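Local atomic coordinates of SusD-like carbohydrate binding protein (Bacteroides vulgatus, PDB entry 3LEW), a protein that probably binds carbohydrates at the outer membrane as a member of the SusD family of nutrient-binding proteins. Residues 49-55 with 404-410. Numbering follows the deposited sequence.
Sequences LRANDAM and GEGFSLI
Leu49 and Gly406 bring their backbones within 3.9 Å, CA to CA, where the last two turns of helix 46-54 lie against the loop that leads into helix 408-414. Here Gly406 CA makes a C-H...O contact with Leu49 O at 3.3 Å. Further along, Leu409 N donates to Asn52 O at 3.0 Å.

Asp53 faces the loop with its carboxylate. With CG beside its own backbone N (chi1 -69°), that group reaches the N-H groups of Phe407 and Ser408: OD1 accepts Ser408 N at 3.2 Å in a nearly straight bond of 160°, met almost along the C-O axis. A weak bond from Phe407 N reaches the same oxygen, and a water donates to OD1 while accepting from Phe407 N. The carboxylate thus gathers backbone N-H groups at the start of helix 408-414, which would probably favour its negative charge.

Asn52 reaches the same loop one residue earlier: its ND2 gives an N-H to Gly406 O at 3.2 Å, with that oxygen nearly in the amide plane, while Ile410 CD1 packs against ND2 and OD1 is hydrogen-bonded to the Tyr470 hydroxyl. Arg50, bent at chi2 and chi3, folds its guanidinium over Leu49 CB; NH2 donates to Gly404 O at 2.8 Å, a water links NE to that carbonyl, and Gln270 takes NH1. At the far end the selenomethionine Met55 lays CE against Leu409 CD2 at 3.7 Å.

Together these contacts join a helix of the starch-binding-associated N-terminal region to a loop and helix of the SusD-family region, near the centre of the chain. Ile410 packs on helices 111-135 and 202-215, Glu405 forms salt bridges to Lys328 and Arg345, the latter at the end of strand 341-345, and helix 68-71 touches Ala51 and Ala54.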
# COMPACT_ATOMS: atom_id res chain seq x y z
N LEU A 49 -5.19 -0.69 -0.18
CA LEU A 49 -4.10 -0.33 -1.10
C LEU A 49 -4.69 0.27 -2.37
O LEU A 49 -4.19 1.28 -2.92
CB LEU A 49 -3.28 -1.57 -1.45
CG LEU A 49 -2.61 -2.23 -0.23
CD1 LEU A 49 -1.75 -3.40 -0.75
CD2 LEU A 49 -1.72 -1.28 0.57
N ARG A 50 -5.81 -0.31 -2.85
CA ARG A 50 -6.45 0.22 -4.04
C ARG A 50 -7.05 1.61 -3.79
O ARG A 50 -6.87 2.53 -4.61
CB ARG A 50 -7.52 -0.78 -4.59
CG ARG A 50 -7.05 -1.75 -5.67
CD ARG A 50 -6.07 -2.83 -5.20
NE ARG A 50 -4.68 -2.34 -5.14
CZ ARG A 50 -3.65 -3.04 -4.70
NH1 ARG A 50 -3.80 -4.27 -4.17
NH2 ARG A 50 -2.43 -2.51 -4.76
N ALA A 51 -7.75 1.78 -2.67
CA ALA A 51 -8.25 3.08 -2.27
C ALA A 51 -7.14 4.12 -2.26
O ALA A 51 -7.32 5.23 -2.77
CB ALA A 51 -8.95 3.02 -0.86
N ASN A 52 -6.00 3.74 -1.70
CA ASN A 52 -4.85 4.62 -1.57
C ASN A 52 -4.36 5.19 -2.89
O ASN A 52 -3.96 6.33 -2.96
CB ASN A 52 -3.68 3.97 -0.82
CG ASN A 52 -4.00 3.68 0.67
OD1 ASN A 52 -5.06 4.12 1.19
ND2 ASN A 52 -3.16 2.84 1.31
N ASP A 53 -4.36 4.37 -3.93
CA ASP A 53 -3.97 4.83 -5.24
C ASP A 53 -5.06 5.59 -5.96
O ASP A 53 -4.76 6.53 -6.68
CB ASP A 53 -3.46 3.63 -6.09
CG ASP A 53 -2.13 3.10 -5.58
OD1 ASP A 53 -1.28 3.91 -5.09
OD2 ASP A 53 -1.92 1.88 -5.67
N ALA A 54 -6.33 5.20 -5.78
CA ALA A 54 -7.43 5.95 -6.35
C ALA A 54 -7.45 7.38 -5.79
O ALA A 54 -7.86 8.32 -6.46
CB ALA A 54 -8.81 5.23 -6.07
N MSE A 55 -6.95 7.55 -4.58
CA MSE A 55 -6.93 8.86 -3.94
C MSE A 55 -5.60 9.65 -4.18
O MSE A 55 -5.24 10.53 -3.39
CB MSE A 55 -7.21 8.60 -2.46
CG MSE A 55 -8.67 8.12 -2.25
SE MSE A 55 -8.99 7.49 -0.48
CE MSE A 55 -8.90 9.15 0.53
N GLY A 404 0.15 1.96 -8.45
CA GLY A 404 -0.79 0.88 -8.29
C GLY A 404 -0.57 -0.09 -7.12
O GLY A 404 -1.42 -0.95 -6.89
N GLU A 405 0.53 0.07 -6.39
CA GLU A 405 0.86 -0.84 -5.29
C GLU A 405 0.44 -0.37 -3.90
O GLU A 405 0.69 -1.07 -2.93
CB GLU A 405 2.37 -1.12 -5.31
CG GLU A 405 2.78 -1.92 -6.57
CD GLU A 405 4.26 -2.15 -6.64
OE1 GLU A 405 4.81 -3.00 -5.86
OE2 GLU A 405 4.86 -1.48 -7.51
N GLY A 406 -0.23 0.77 -3.82
CA GLY A 406 -0.89 1.19 -2.59
C GLY A 406 -0.29 2.33 -1.78
O GLY A 406 -0.62 2.47 -0.61
N PHE A 407 0.53 3.17 -2.40
CA PHE A 407 1.28 4.18 -1.67
C PHE A 407 0.85 5.62 -1.96
O PHE A 407 1.30 6.51 -1.25
CB PHE A 407 2.77 4.07 -2.02
CG PHE A 407 3.40 2.76 -1.64
CD1 PHE A 407 3.92 2.56 -0.38
CD2 PHE A 407 3.47 1.71 -2.55
CE1 PHE A 407 4.49 1.34 -0.03
CE2 PHE A 407 4.07 0.49 -2.22
CZ PHE A 407 4.60 0.32 -0.96
N SER A 408 0.03 5.88 -2.98
CA SER A 408 -0.13 7.29 -3.39
C SER A 408 -0.65 8.18 -2.26
O SER A 408 -0.08 9.22 -1.97
CB SER A 408 -1.04 7.47 -4.61
OG SER A 408 -0.60 6.72 -5.75
N LEU A 409 -1.74 7.77 -1.61
CA LEU A 409 -2.32 8.59 -0.51
C LEU A 409 -1.38 8.63 0.67
O LEU A 409 -1.31 9.63 1.38
CB LEU A 409 -3.65 8.01 -0.06
CG LEU A 409 -4.39 8.72 1.09
CD1 LEU A 409 -4.89 10.14 0.67
CD2 LEU A 409 -5.58 7.83 1.58
N ILE A 410 -0.68 7.52 0.92
CA ILE A 410 0.21 7.44 2.10
C ILE A 410 1.33 8.45 1.99
O ILE A 410 1.65 9.16 2.93
CB ILE A 410 0.84 6.01 2.21
CG1 ILE A 410 -0.27 4.94 2.34
CG2 ILE A 410 1.94 5.99 3.29
CD1 ILE A 410 -1.27 5.16 3.45
O HOH W 1 -3.88 0.13 -6.43
O HOH W 2 1.39 3.62 -5.21
O HOH W 3 -2.40 7.80 -7.81